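Local coordinates for esterase (uncultured bacterium pCosCE1, PDB 7ATL), which hydrolyses carboxylic esters as a family VIII carboxylesterase of beta-lactamase fold and also shows promiscuous acyltransferase activity, at residues I32-G36 against R37-A41; G131-R135 against L136-D140; P191-F194 against N195-A199; E229-R232 against D233-L237; T293-L296 against M297-A300. One frame throughout, in Å; residues are numbered along the deposited sequence.

Contact 1. Residues I32-G36 against R37-A41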
loop_
_atom_site.group_PDB
_atom_site.type_symbol
_atom_site.label_atom_id
_atom_site.label_comp_id
_atom_site.label_asym_id
_atom_site.label_seq_id
_atom_site.Cartn_x
_atom_site.Cartn_y
_atom_site.Cartn_z
ATOM N N ILE A 32 17.602 1.571 -1.992
ATOM C CA ILE A 32 17.953 1.841 -0.569
ATOM C C ILE A 32 18.609 3.219 -0.481
ATOM O O ILE A 32 19.558 3.479 -1.259
ATOM C CB ILE A 32 18.858 0.744 0.015
ATOM C CG1 ILE A 32 18.221 -0.636 -0.125
ATOM C CG2 ILE A 32 19.217 1.069 1.458
ATOM C CD1 ILE A 32 19.231 -1.740 -0.270
ATOM N N ALA A 33 18.099 4.053 0.428
ATOM C CA ALA A 33 18.648 5.374 0.790
ATOM C C ALA A 33 19.150 5.307 2.231
ATOM O O ALA A 33 18.538 4.576 3.042
ATOM C CB ALA A 33 17.582 6.429 0.628
ATOM N N ARG A 34 20.253 5.993 2.523
ATOM C CA ARG A 34 20.628 6.355 3.913
ATOM C C ARG A 34 20.778 7.871 3.986
ATOM O O ARG A 34 21.434 8.462 3.089
ATOM C CB ARG A 34 21.891 5.631 4.377
ATOM C CG ARG A 34 22.141 5.795 5.870
ATOM C CD ARG A 34 23.490 5.261 6.270
ATOM N NE ARG A 34 23.491 3.818 6.074
ATOM C CZ ARG A 34 24.227 3.151 5.180
ATOM N NH1 ARG A 34 25.067 3.779 4.367
ATOM N NH2 ARG A 34 24.119 1.836 5.108
ATOM N N HIS A 35 20.142 8.486 4.986
ATOM C CA HIS A 35 20.077 9.963 5.109
ATOM C C HIS A 35 19.697 10.594 3.757
ATOM O O HIS A 35 20.199 11.695 3.468
ATOM C CB HIS A 35 21.417 10.496 5.631
ATOM C CG HIS A 35 21.591 10.266 7.085
ATOM N ND1 HIS A 35 20.816 10.959 8.044
ATOM C CD2 HIS A 35 22.434 9.446 7.755
ATOM C CE1 HIS A 35 21.191 10.572 9.244
ATOM N NE2 HIS A 35 22.190 9.640 9.090
ATOM N N GLY A 36 18.837 9.938 2.962
ATOM C CA GLY A 36 18.209 10.532 1.763
ATOM C C GLY A 36 18.988 10.279 0.499
ATOM O O GLY A 36 18.538 10.704 -0.533
ATOM N N ARG A 37 20.151 9.653 0.576
ATOM C CA ARG A 37 21.026 9.431 -0.598
ATOM C C ARG A 37 20.827 7.980 -1.016
ATOM O O ARG A 37 20.881 7.090 -0.137
ATOM C CB ARG A 37 22.492 9.734 -0.256
ATOM C CG ARG A 37 23.498 9.319 -1.324
ATOM C CD ARG A 37 24.882 9.918 -1.065
ATOM N NE ARG A 37 25.691 8.991 -0.301
ATOM C CZ ARG A 37 26.243 7.898 -0.807
ATOM N NH1 ARG A 37 26.102 7.613 -2.087
ATOM N NH2 ARG A 37 26.938 7.084 -0.041
ATOM N N VAL A 38 20.594 7.756 -2.301
ATOM C CA VAL A 38 20.434 6.391 -2.863
ATOM C C VAL A 38 21.802 5.702 -2.745
ATOM O O VAL A 38 22.708 6.060 -3.485
ATOM C CB VAL A 38 19.883 6.483 -4.303
ATOM C CG1 VAL A 38 20.009 5.181 -5.086
ATOM C CG2 VAL A 38 18.448 6.978 -4.337
ATOM N N ILE A 39 21.969 4.780 -1.800
ATOM C CA ILE A 39 23.216 3.976 -1.644
ATOM C C ILE A 39 23.127 2.688 -2.482
ATOM O O ILE A 39 24.173 2.110 -2.753
ATOM C CB ILE A 39 23.511 3.677 -0.160
ATOM C CG1 ILE A 39 22.440 2.784 0.472
ATOM C CG2 ILE A 39 23.683 4.961 0.638
ATOM C CD1 ILE A 39 22.861 2.112 1.755
ATOM N N TYR A 40 21.940 2.236 -2.881
ATOM C CA TYR A 40 21.759 1.032 -3.738
ATOM C C TYR A 40 20.497 1.181 -4.606
ATOM O O TYR A 40 19.435 1.540 -4.066
ATOM C CB TYR A 40 21.687 -0.228 -2.874
ATOM C CG TYR A 40 21.421 -1.500 -3.637
ATOM C CD1 TYR A 40 22.462 -2.242 -4.166
ATOM C CD2 TYR A 40 20.129 -1.970 -3.845
ATOM C CE1 TYR A 40 22.238 -3.426 -4.858
ATOM C CE2 TYR A 40 19.881 -3.146 -4.549
ATOM C CZ TYR A 40 20.945 -3.879 -5.058
ATOM O OH TYR A 40 20.745 -5.036 -5.747
ATOM N N ALA A 41 20.616 0.893 -5.910
ATOM C CA ALA A 41 19.515 0.914 -6.905
ATOM C C ALA A 41 19.707 -0.228 -7.901
ATOM O O ALA A 41 20.720 -0.205 -8.593
ATOM C CB ALA A 41 19.496 2.228 -7.645
#
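Ile-39 lies between Ile-32 and Arg-34, its gamma and delta carbons spread over both. Its CG1 stands between the backbone N and the carbonyl carbon (chi1 65°), a less usual rotamer that brings CG1 to 3.8 Å from Ile-32 CG2 and carries CD1 over one face of the Arg-34 guanidinium, 3.6 Å from Arg-34 NH2. Arg-34 comes to meet it because its chain bends at chi3 (-66°). On the same face Ile-32 sends CD1 obliquely against the Tyr-40 ring, 3.7 Å from Tyr-40 CD2. The backbone beneath is a tight beta hairpin at one edge of the large antiparallel sheet of the beta-lactamase fold. A type I' turn from Arg-34 to Arg-37 closes it, with positive phi at His-35 and at Gly-36, where glycine bears it easily. A classic bulge follows: Ile-32 O accepts from both Ile-39 N (2.8 Å) and Tyr-40 N (3.1 Å), and this double grip puts both side chains opposite Ile-32. Branched and aromatic residues suit this face, since helix 3-21 packs on it through Leu-8, Ala-9 and Val-12. Arg-37, with Ile-39 CG2 over its guanidinium, extends past the hairpin to a salt bridge with Asp-5 of that helix.

Contact 2. Residues G131-R135 against L136-D140. With EDO (1,2-ethanediol), chain F.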
loop_
_atom_site.group_PDB
_atom_site.type_symbol
_atom_site.label_atom_id
_atom_site.label_comp_id
_atom_site.label_asym_id
_atom_site.label_seq_id
_atom_site.Cartn_x
_atom_site.Cartn_y
_atom_site.Cartn_z
ATOM N N GLY A 131 -20.086 -14.046 1.379
ATOM C CA GLY A 131 -20.116 -13.187 2.581
ATOM C C GLY A 131 -20.765 -11.845 2.264
ATOM O O GLY A 131 -21.062 -11.538 1.110
ATOM N N PRO A 132 -21.032 -11.005 3.279
ATOM C CA PRO A 132 -21.898 -9.839 3.089
ATOM C C PRO A 132 -21.423 -8.867 1.990
ATOM O O PRO A 132 -22.271 -8.393 1.232
ATOM C CB PRO A 132 -21.984 -9.168 4.467
ATOM C CG PRO A 132 -20.959 -9.883 5.353
ATOM C CD PRO A 132 -20.579 -11.179 4.661
ATOM N N TYR A 133 -20.114 -8.603 1.882
ATOM C CA TYR A 133 -19.559 -7.738 0.802
ATOM C C TYR A 133 -19.747 -8.394 -0.581
ATOM O O TYR A 133 -20.086 -7.652 -1.508
ATOM C CB TYR A 133 -18.087 -7.407 1.053
ATOM C CG TYR A 133 -17.792 -6.326 2.062
ATOM C CD1 TYR A 133 -18.643 -6.030 3.105
ATOM C CD2 TYR A 133 -16.602 -5.629 2.001
ATOM C CE1 TYR A 133 -18.335 -5.046 4.036
ATOM C CE2 TYR A 133 -16.274 -4.655 2.932
ATOM C CZ TYR A 133 -17.142 -4.358 3.958
ATOM O OH TYR A 133 -16.812 -3.400 4.863
ATOM N N HIS A 134 -19.543 -9.718 -0.730
ATOM C CA HIS A 134 -19.785 -10.458 -2.001
ATOM C C HIS A 134 -21.254 -10.252 -2.439
ATOM O O HIS A 134 -21.480 -9.800 -3.579
ATOM C CB HIS A 134 -19.353 -11.935 -1.828
ATOM C CG HIS A 134 -17.899 -12.156 -1.497
ATOM N ND1 HIS A 134 -17.422 -12.213 -0.180
ATOM C CD2 HIS A 134 -16.821 -12.363 -2.295
ATOM C CE1 HIS A 134 -16.127 -12.432 -0.203
ATOM N NE2 HIS A 134 -15.742 -12.523 -1.479
ATOM N N ARG A 135 -22.200 -10.542 -1.536
ATOM C CA ARG A 135 -23.654 -10.437 -1.804
ATOM C C ARG A 135 -24.027 -8.994 -2.159
ATOM O O ARG A 135 -25.031 -8.803 -2.838
ATOM C CB ARG A 135 -24.489 -10.964 -0.629
ATOM C CG ARG A 135 -24.616 -12.486 -0.598
ATOM C CD ARG A 135 -25.636 -13.035 0.398
ATOM N NE ARG A 135 -25.774 -12.196 1.599
ATOM C CZ ARG A 135 -25.015 -12.243 2.714
ATOM N NH1 ARG A 135 -24.008 -13.096 2.843
ATOM N NH2 ARG A 135 -25.266 -11.411 3.709
ATOM N N LEU A 136 -23.273 -7.994 -1.733
ATOM C CA LEU A 136 -23.648 -6.589 -2.042
ATOM C C LEU A 136 -22.954 -6.105 -3.316
ATOM O O LEU A 136 -23.368 -5.076 -3.807
ATOM C CB LEU A 136 -23.293 -5.705 -0.847
ATOM C CG LEU A 136 -24.422 -5.525 0.165
ATOM C CD1 LEU A 136 -23.892 -4.894 1.451
ATOM C CD2 LEU A 136 -25.549 -4.688 -0.441
ATOM N N GLY A 137 -21.922 -6.797 -3.807
ATOM C CA GLY A 137 -21.215 -6.395 -5.036
ATOM C C GLY A 137 -20.210 -5.283 -4.784
ATOM O O GLY A 137 -19.909 -4.513 -5.718
ATOM N N ILE A 138 -19.708 -5.191 -3.561
ATOM C CA ILE A 138 -18.636 -4.240 -3.195
ATOM C C ILE A 138 -17.334 -4.692 -3.874
ATOM O O ILE A 138 -17.027 -5.894 -3.877
ATOM C CB ILE A 138 -18.544 -4.165 -1.661
ATOM C CG1 ILE A 138 -19.801 -3.505 -1.094
ATOM C CG2 ILE A 138 -17.279 -3.459 -1.199
ATOM C CD1 ILE A 138 -20.067 -3.855 0.338
ATOM N N LYS A 139 -16.593 -3.742 -4.432
ATOM C CA LYS A 139 -15.301 -3.985 -5.110
ATOM C C LYS A 139 -14.150 -3.556 -4.194
ATOM O O LYS A 139 -14.283 -2.569 -3.459
ATOM C CB LYS A 139 -15.315 -3.255 -6.455
ATOM C CG LYS A 139 -16.471 -3.650 -7.373
ATOM C CD LYS A 139 -16.479 -5.130 -7.750
ATOM C CE LYS A 139 -17.837 -5.666 -8.154
ATOM N NZ LYS A 139 -17.852 -7.140 -8.043
ATOM N N ASP A 140 -13.045 -4.287 -4.243
ATOM C CA ASP A 140 -11.861 -4.025 -3.385
ATOM C C ASP A 140 -10.884 -3.084 -4.092
ATOM O O ASP A 140 -9.916 -2.698 -3.431
ATOM C CB ASP A 140 -11.186 -5.336 -2.974
ATOM C CG ASP A 140 -11.926 -6.132 -1.908
ATOM O OD1 ASP A 140 -12.788 -5.531 -1.187
ATOM O OD2 ASP A 140 -11.593 -7.355 -1.762
HETATM C C1 EDO F . -19.019 -9.030 -5.693
HETATM O O1 EDO F . -18.178 -7.882 -5.494
HETATM C C2 EDO F . -18.429 -10.321 -5.253
HETATM O O2 EDO F . -19.199 -11.464 -5.538
#
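Ile-138 packs back on Tyr-133, and its side chain can be followed outward atom by atom. CB lies 3.8 Å from Tyr-133 O, the carbonyl that also receives Ile-138 N. From there the two branches part: CG2 reaches Tyr-133 CD2 at 3.9 Å, while CG1, anti to the carbonyl carbon (chi1 -68°), passes Tyr-133 O and lifts CD1 over the ring. CD1 ends 4.0 Å from the ring centroid of Tyr-133, 23° off the normal, a CH-pi contact displaced toward CG and CD1 of the ring. The backbone makes this fold-back possible by ending helix 132-136 in a Schellman motif. Gly-137 takes the positive phi (80°) that glycine tolerates well, Ile-138 N bonds to Tyr-133 O at 3.2 Å, and Gly-137 N bonds to His-134 O at 3.0 Å. Beta-branching lets Ile-138 meet the ring with both arms, and its apolar character suits the touch of Leu-155 from helix 149-157. The tyrosine hydroxyl is bonded to Asp-122 N, which holds the far end of the ring. Against the turn, an ethanediol, probably from the crystallisation liquor, takes a hydrogen bond from Lys-139 NZ to its O1 (2.7 Å) and gives a weak one to His-134 O.

Contact 3. Residues P191-F194 against N195-A199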
loop_
_atom_site.group_PDB
_atom_site.type_symbol
_atom_site.label_atom_id
_atom_site.label_comp_id
_atom_site.label_asym_id
_atom_site.label_seq_id
_atom_site.Cartn_x
_atom_site.Cartn_y
_atom_site.Cartn_z
ATOM N N PRO A 191 -7.869 11.580 -8.703
ATOM C CA PRO A 191 -6.626 11.646 -9.475
ATOM C C PRO A 191 -6.048 13.068 -9.494
ATOM O O PRO A 191 -4.814 13.213 -9.361
ATOM C CB PRO A 191 -7.003 11.160 -10.885
ATOM C CG PRO A 191 -8.244 10.338 -10.670
ATOM C CD PRO A 191 -8.964 11.012 -9.510
ATOM N N GLN A 192 -6.925 14.067 -9.604
ATOM C CA GLN A 192 -6.509 15.494 -9.603
ATOM C C GLN A 192 -6.049 15.856 -8.180
ATOM O O GLN A 192 -5.017 16.531 -8.041
ATOM C CB GLN A 192 -7.615 16.418 -10.125
ATOM C CG GLN A 192 -7.755 16.423 -11.640
ATOM C CD GLN A 192 -8.288 15.149 -12.275
ATOM O OE1 GLN A 192 -7.771 14.696 -13.290
ATOM N NE2 GLN A 192 -9.332 14.551 -11.717
ATOM N N VAL A 193 -6.743 15.374 -7.150
ATOM C CA VAL A 193 -6.318 15.580 -5.735
ATOM C C VAL A 193 -4.886 15.065 -5.563
ATOM O O VAL A 193 -4.026 15.803 -5.070
ATOM C CB VAL A 193 -7.266 14.898 -4.742
ATOM C CG1 VAL A 193 -6.700 14.988 -3.346
ATOM C CG2 VAL A 193 -8.664 15.490 -4.790
ATOM N N PHE A 194 -4.630 13.822 -5.946
ATOM C CA PHE A 194 -3.288 13.207 -5.814
ATOM C C PHE A 194 -2.254 14.043 -6.580
ATOM O O PHE A 194 -1.115 14.204 -6.089
ATOM C CB PHE A 194 -3.269 11.777 -6.351
ATOM C CG PHE A 194 -1.896 11.159 -6.320
ATOM C CD1 PHE A 194 -1.325 10.781 -5.110
ATOM C CD2 PHE A 194 -1.162 10.989 -7.492
ATOM C CE1 PHE A 194 -0.061 10.213 -5.075
ATOM C CE2 PHE A 194 0.107 10.422 -7.459
ATOM C CZ PHE A 194 0.655 10.032 -6.245
ATOM N N ASN A 195 -2.610 14.500 -7.784
ATOM C CA ASN A 195 -1.650 15.233 -8.645
ATOM C C ASN A 195 -1.278 16.541 -7.928
ATOM O O ASN A 195 -0.072 16.763 -7.698
ATOM C CB ASN A 195 -2.157 15.423 -10.076
ATOM C CG ASN A 195 -1.110 16.093 -10.944
ATOM O OD1 ASN A 195 0.021 15.619 -11.061
ATOM N ND2 ASN A 195 -1.456 17.234 -11.504
ATOM N N HIS A 196 -2.281 17.313 -7.512
ATOM C CA HIS A 196 -2.138 18.628 -6.831
ATOM C C HIS A 196 -1.511 18.477 -5.444
ATOM O O HIS A 196 -0.652 19.312 -5.125
ATOM C CB HIS A 196 -3.473 19.379 -6.767
ATOM C CG HIS A 196 -3.975 19.774 -8.112
ATOM N ND1 HIS A 196 -5.303 20.055 -8.351
ATOM C CD2 HIS A 196 -3.336 19.907 -9.297
ATOM C CE1 HIS A 196 -5.463 20.364 -9.622
ATOM N NE2 HIS A 196 -4.269 20.287 -10.219
ATOM N N TRP A 197 -1.869 17.449 -4.671
ATOM C CA TRP A 197 -1.489 17.358 -3.231
ATOM C C TRP A 197 -0.229 16.527 -3.030
ATOM O O TRP A 197 0.423 16.748 -2.019
ATOM C CB TRP A 197 -2.650 16.852 -2.373
ATOM C CG TRP A 197 -3.673 17.921 -2.208
ATOM C CD1 TRP A 197 -4.660 18.235 -3.083
ATOM C CD2 TRP A 197 -3.745 18.885 -1.153
ATOM N NE1 TRP A 197 -5.394 19.281 -2.604
ATOM C CE2 TRP A 197 -4.840 19.717 -1.432
ATOM C CE3 TRP A 197 -3.021 19.101 0.021
ATOM C CZ2 TRP A 197 -5.209 20.771 -0.608
ATOM C CZ3 TRP A 197 -3.397 20.125 0.861
ATOM C CH2 TRP A 197 -4.484 20.945 0.545
ATOM N N VAL A 198 0.119 15.645 -3.960
ATOM C CA VAL A 198 1.309 14.765 -3.784
ATOM C C VAL A 198 2.239 14.854 -5.001
ATOM O O VAL A 198 3.390 15.272 -4.807
ATOM C CB VAL A 198 0.879 13.327 -3.437
ATOM C CG1 VAL A 198 2.064 12.384 -3.277
ATOM C CG2 VAL A 198 0.033 13.317 -2.170
ATOM N N ALA A 199 1.802 14.473 -6.197
ATOM C CA ALA A 199 2.719 14.241 -7.340
ATOM C C ALA A 199 3.539 15.507 -7.657
ATOM O O ALA A 199 4.774 15.399 -7.860
ATOM C CB ALA A 199 1.933 13.792 -8.543
#
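Phe-194 and Val-198 meet one turn apart on the helix: Val-198 CG1 comes obliquely to the phenyl ring, 3.5 Å from Phe-194 CE1, and Ala-199 CB approaches Phe-194 CE2 at 4.0 Å. The ring reaches them because CG is anti to the backbone N (chi1 176°), which lays it beside the following turn. Val-193 and Trp-197 form a second pair, with Val-193 CG1 3.8 Å from Trp-197 CD1; the indole also has Val-193 O at its edge, in the ring plane, 3.2 Å from the same CD1. The flat His-196 ring lies with one face over Gln-192 O.

What sets these groups is the backbone. His-196 N and Trp-197 N make ordinary i to i-4 bonds, but Phe-194 O accepts twice, from Val-198 N and from Ala-199 N, both at 2.9 Å. The Ala-199 N bond lies in the carbonyl plane, whereas Val-198 N comes from above it. This wider, pi-type turn ends the helix and brings Ala-199 CB obliquely to the phenyl ring, where a methyl is enough to make contact.

Farther out, Glu-188 bonds His-196 ND1. Helix 67-80 covers the apolar side: Tyr-70 meets the Phe-194 ring nearly perpendicularly, Tyr-70 and Ala-74 touch Val-198, and Met-78 lies against Val-193 and Trp-197, which also pack on Ala-186 of helix 174-186.

Contact 4. Residues E229-R232 against D233-L237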
loop_
_atom_site.group_PDB
_atom_site.type_symbol
_atom_site.label_atom_id
_atom_site.label_comp_id
_atom_site.label_asym_id
_atom_site.label_seq_id
_atom_site.Cartn_x
_atom_site.Cartn_y
_atom_site.Cartn_z
ATOM N N GLU A 229 3.209 -18.109 -13.136
ATOM C CA GLU A 229 2.492 -17.855 -14.419
ATOM C C GLU A 229 1.866 -16.461 -14.370
ATOM O O GLU A 229 1.594 -15.935 -13.290
ATOM C CB GLU A 229 1.449 -18.950 -14.685
ATOM C CG GLU A 229 0.146 -18.802 -13.883
ATOM C CD GLU A 229 -0.879 -19.938 -13.972
ATOM O OE1 GLU A 229 -1.998 -19.786 -13.403
ATOM O OE2 GLU A 229 -0.563 -20.982 -14.595
ATOM N N PRO A 230 1.599 -15.815 -15.531
ATOM C CA PRO A 230 0.930 -14.509 -15.559
ATOM C C PRO A 230 -0.479 -14.551 -14.961
ATOM O O PRO A 230 -1.106 -15.579 -15.017
ATOM C CB PRO A 230 0.837 -14.142 -17.047
ATOM C CG PRO A 230 1.936 -14.978 -17.688
ATOM C CD PRO A 230 1.978 -16.265 -16.877
ATOM N N ILE A 231 -0.914 -13.450 -14.350
ATOM C CA ILE A 231 -2.271 -13.335 -13.746
ATOM C C ILE A 231 -3.239 -12.993 -14.884
ATOM O O ILE A 231 -2.935 -12.054 -15.640
ATOM C CB ILE A 231 -2.271 -12.295 -12.610
ATOM C CG1 ILE A 231 -1.394 -12.759 -11.436
ATOM C CG2 ILE A 231 -3.700 -11.969 -12.177
ATOM C CD1 ILE A 231 -1.021 -11.662 -10.423
ATOM N N ARG A 232 -4.327 -13.754 -15.048
ATOM C CA ARG A 232 -5.340 -13.460 -16.093
ATOM C C ARG A 232 -6.406 -12.585 -15.442
ATOM O O ARG A 232 -6.668 -12.776 -14.247
ATOM C CB ARG A 232 -5.886 -14.750 -16.719
ATOM C CG ARG A 232 -4.896 -15.444 -17.657
ATOM C CD ARG A 232 -5.245 -16.884 -18.023
ATOM N NE ARG A 232 -6.062 -17.579 -17.009
ATOM C CZ ARG A 232 -5.653 -18.533 -16.155
ATOM N NH1 ARG A 232 -4.392 -18.950 -16.160
ATOM N NH2 ARG A 232 -6.525 -19.057 -15.297
ATOM N N ASP A 233 -6.948 -11.624 -16.177
ATOM C CA ASP A 233 -8.045 -10.763 -15.668
ATOM C C ASP A 233 -9.070 -11.647 -14.960
ATOM O O ASP A 233 -9.399 -12.705 -15.532
ATOM C CB ASP A 233 -8.714 -9.953 -16.785
ATOM C CG ASP A 233 -8.117 -8.565 -16.977
ATOM O OD1 ASP A 233 -7.007 -8.333 -16.435
ATOM O OD2 ASP A 233 -8.763 -7.726 -17.665
ATOM N N GLY A 234 -9.505 -11.226 -13.762
ATOM C CA GLY A 234 -10.603 -11.839 -12.990
ATOM C C GLY A 234 -10.200 -13.140 -12.321
ATOM O O GLY A 234 -11.073 -13.857 -11.841
ATOM N N MET A 235 -8.908 -13.426 -12.223
ATOM C CA MET A 235 -8.399 -14.621 -11.497
ATOM C C MET A 235 -8.692 -14.503 -9.994
ATOM O O MET A 235 -8.349 -13.454 -9.401
ATOM C CB MET A 235 -6.886 -14.721 -11.709
ATOM C CG MET A 235 -6.287 -16.094 -11.552
ATOM S SD MET A 235 -4.673 -16.073 -12.371
ATOM C CE MET A 235 -4.448 -17.830 -12.652
ATOM N N LEU A 236 -9.230 -15.566 -9.395
ATOM C CA LEU A 236 -9.396 -15.689 -7.924
ATOM C C LEU A 236 -8.227 -16.486 -7.331
ATOM O O LEU A 236 -8.250 -17.723 -7.429
ATOM C CB LEU A 236 -10.724 -16.381 -7.602
ATOM C CG LEU A 236 -11.989 -15.730 -8.161
ATOM C CD1 LEU A 236 -13.226 -16.233 -7.418
ATOM C CD2 LEU A 236 -11.929 -14.218 -8.086
ATOM N N LEU A 237 -7.308 -15.793 -6.657
ATOM C CA LEU A 237 -6.094 -16.334 -5.974
ATOM C C LEU A 237 -6.363 -16.547 -4.479
ATOM O O LEU A 237 -6.915 -15.631 -3.850
ATOM C CB LEU A 237 -4.944 -15.337 -6.156
ATOM C CG LEU A 237 -4.410 -15.225 -7.579
ATOM C CD1 LEU A 237 -3.160 -14.364 -7.618
ATOM C CD2 LEU A 237 -4.115 -16.608 -8.156
#
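Met-235 reaches back to Glu-229 and Arg-232 by an extended chain: CG is anti to the backbone N (chi1 -156°), and the torsions beyond stay near anti, carrying SD to the backbone of Ile-231 and Arg-232 and CE to the side chains of Glu-229 and Arg-232. Glu-229 turns its CG between the backbone N and the carbonyl carbon (chi1 78°), which swings the carboxylate round toward that methyl. The arginine chain bends to bring its guanidinium over the methyl. Met-235 CE lies over one face of this group, 3.6 Å from Arg-232 NH2 and 3.2 Å from Glu-229 OE1. The sulfur, one bond back along the chain, lies 3.9 Å from Ile-231 CA and accepts a long, weak but fairly straight hydrogen bond from Arg-232 N at 3.6 Å.

The turn that sets this up is a type II beta turn from Arg-232 to Met-235, closed by Met-235 N to Arg-232 O (3.1 Å). Gly-234 holds its positive-phi corner, a conformation that suits glycine, and Asp-233 is tied through OD1 to Ser-252 N. The turn passes the chain from strand 229-230 of one small sheet to strand 235-238 of another.

Glu-229 OE1 is also bonded to His-222 NE2, and its ion pair with Arg-232 NH1 is long, at 3.7 Å. Methionine suits the middle: its sulfur is a weak acceptor for Arg-232 N, and its methyl, making no hydrogen bond, lies by both carboxylate and guanidinium, whose opposite charges probably still attract.

Contact 5. Residues T293-L296 against M297-A300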
loop_
_atom_site.group_PDB
_atom_site.type_symbol
_atom_site.label_atom_id
_atom_site.label_comp_id
_atom_site.label_asym_id
_atom_site.label_seq_id
_atom_site.Cartn_x
_atom_site.Cartn_y
_atom_site.Cartn_z
ATOM N N THR A 293 4.321 16.148 11.940
ATOM C CA THR A 293 3.325 15.315 11.209
ATOM C C THR A 293 3.943 13.938 10.899
ATOM O O THR A 293 3.298 12.904 11.223
ATOM C CB THR A 293 2.849 16.020 9.936
ATOM O OG1 THR A 293 2.614 17.385 10.259
ATOM C CG2 THR A 293 1.587 15.423 9.357
ATOM N N ALA A 294 5.151 13.909 10.327
ATOM C CA ALA A 294 5.893 12.659 10.083
ATOM C C ALA A 294 5.912 11.851 11.371
ATOM O O ALA A 294 5.587 10.655 11.319
ATOM C CB ALA A 294 7.299 12.928 9.610
ATOM N N ALA A 295 6.294 12.470 12.489
ATOM C CA ALA A 295 6.408 11.779 13.804
ATOM C C ALA A 295 5.041 11.255 14.240
ATOM O O ALA A 295 5.006 10.148 14.806
ATOM C CB ALA A 295 6.980 12.689 14.861
ATOM N N LEU A 296 3.993 12.055 14.032
ATOM C CA LEU A 296 2.582 11.691 14.328
ATOM C C LEU A 296 2.205 10.431 13.536
ATOM O O LEU A 296 1.600 9.512 14.131
ATOM C CB LEU A 296 1.669 12.863 13.960
ATOM C CG LEU A 296 0.166 12.614 14.090
ATOM C CD1 LEU A 296 -0.196 12.241 15.519
ATOM C CD2 LEU A 296 -0.641 13.835 13.636
ATOM N N MET A 297 2.596 10.366 12.258
ATOM C CA MET A 297 2.174 9.278 11.343
ATOM C C MET A 297 2.758 7.932 11.809
ATOM O O MET A 297 2.142 6.896 11.485
ATOM C CB MET A 297 2.551 9.608 9.892
ATOM C CG MET A 297 1.776 10.797 9.373
ATOM S SD MET A 297 2.271 11.340 7.737
ATOM C CE MET A 297 1.763 9.892 6.810
ATOM N N ARG A 298 3.852 7.922 12.585
ATOM C CA ARG A 298 4.551 6.676 13.021
ATOM C C ARG A 298 4.367 6.444 14.530
ATOM O O ARG A 298 4.994 5.524 15.099
ATOM C CB ARG A 298 6.034 6.726 12.621
ATOM C CG ARG A 298 6.843 7.872 13.227
ATOM C CD ARG A 298 8.325 7.548 13.346
ATOM N NE ARG A 298 9.135 8.748 13.488
ATOM C CZ ARG A 298 9.470 9.551 12.487
ATOM N NH1 ARG A 298 9.072 9.304 11.248
ATOM N NH2 ARG A 298 10.188 10.627 12.733
ATOM N N GLN A 299 3.509 7.212 15.182
ATOM C CA GLN A 299 3.000 6.790 16.508
ATOM C C GLN A 299 2.173 5.508 16.355
ATOM O O GLN A 299 1.550 5.294 15.286
ATOM C CB GLN A 299 2.170 7.894 17.146
ATOM C CG GLN A 299 3.011 9.050 17.659
ATOM C CD GLN A 299 2.110 10.184 18.078
ATOM O OE1 GLN A 299 2.500 11.352 18.021
ATOM N NE2 GLN A 299 0.884 9.845 18.476
ATOM N N ALA A 300 2.148 4.696 17.405
ATOM C CA ALA A 300 1.295 3.493 17.513
ATOM C C ALA A 300 -0.146 3.894 17.888
ATOM O O ALA A 300 -0.588 3.515 18.984
ATOM C CB ALA A 300 1.895 2.546 18.523
#
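Arg-298 folds back over the end of its own helix, while Gln-299 turns back on Leu-296, away from the guanidinium. Among the hydrogen bonds, Met-297 N to Thr-293 O is the last regular one, 2.8 Å and nearly in line with the carbonyl. After it the helix ends: Arg-298 N has only weak bonds, to Ala-294 O and Ala-295 O, and Gln-299 N reaches Leu-296 O at 3.2 Å from well above the carbonyl plane, a tighter i to i-3 step.

Over the guanidinium face the contact is van der Waals: the Arg-298 group lies flat on the backbone, with Ala-295 CA centred beneath one face, 4.0 Å from Arg-298 CZ. Its CG stands between the backbone N and the carbonyl carbon (chi1 61°), which places CG 3.3 Å from Ala-295 O and directs the extended chain back along the helix. The small side chains of Ala-294 and Ala-295 let the flat group come this close.

Other van der Waals contacts involve Leu-296 and Met-297. The Leu-296 and Gln-299 side chains pass at an angle, with CD1 of Leu-296 3.8 Å from Gln-299 OE1, and Met-297 CG meets Thr-293 O at 3.2 Å.

Arg-298 NH1 is held by Tyr-349 OH, from strand 345-350 of the large sheet, and by Arg-282 O at the end of helix 271-283. Elsewhere, helix 67-80 packs through Thr-72 and Met-76 on Met-297, and Glu-80 bonds Thr-293 OG1.

The five contacts follow one another along the chain and none touches another. Contacts 1 and 2 lie on opposite sides of the chain's centre, their centres 42 Å apart, as do contacts 4 and 5 at 37 Å. Contacts 3 and 5, with nearest atoms about 10 Å apart, share helix 67-80 as a neighbour. Ser-65, just before that helix, and Lys-68, in its first turn, fit with Tyr-123 the SxxK pattern of serine beta-lactamases and family VIII esterases, probably the active site. Contact 2 adjoins this probable site: Tyr-133 lies near it, and Asp-140 touches Tyr-123. Contact 4 approaches contact 2 to about 7 Å between nearest atoms.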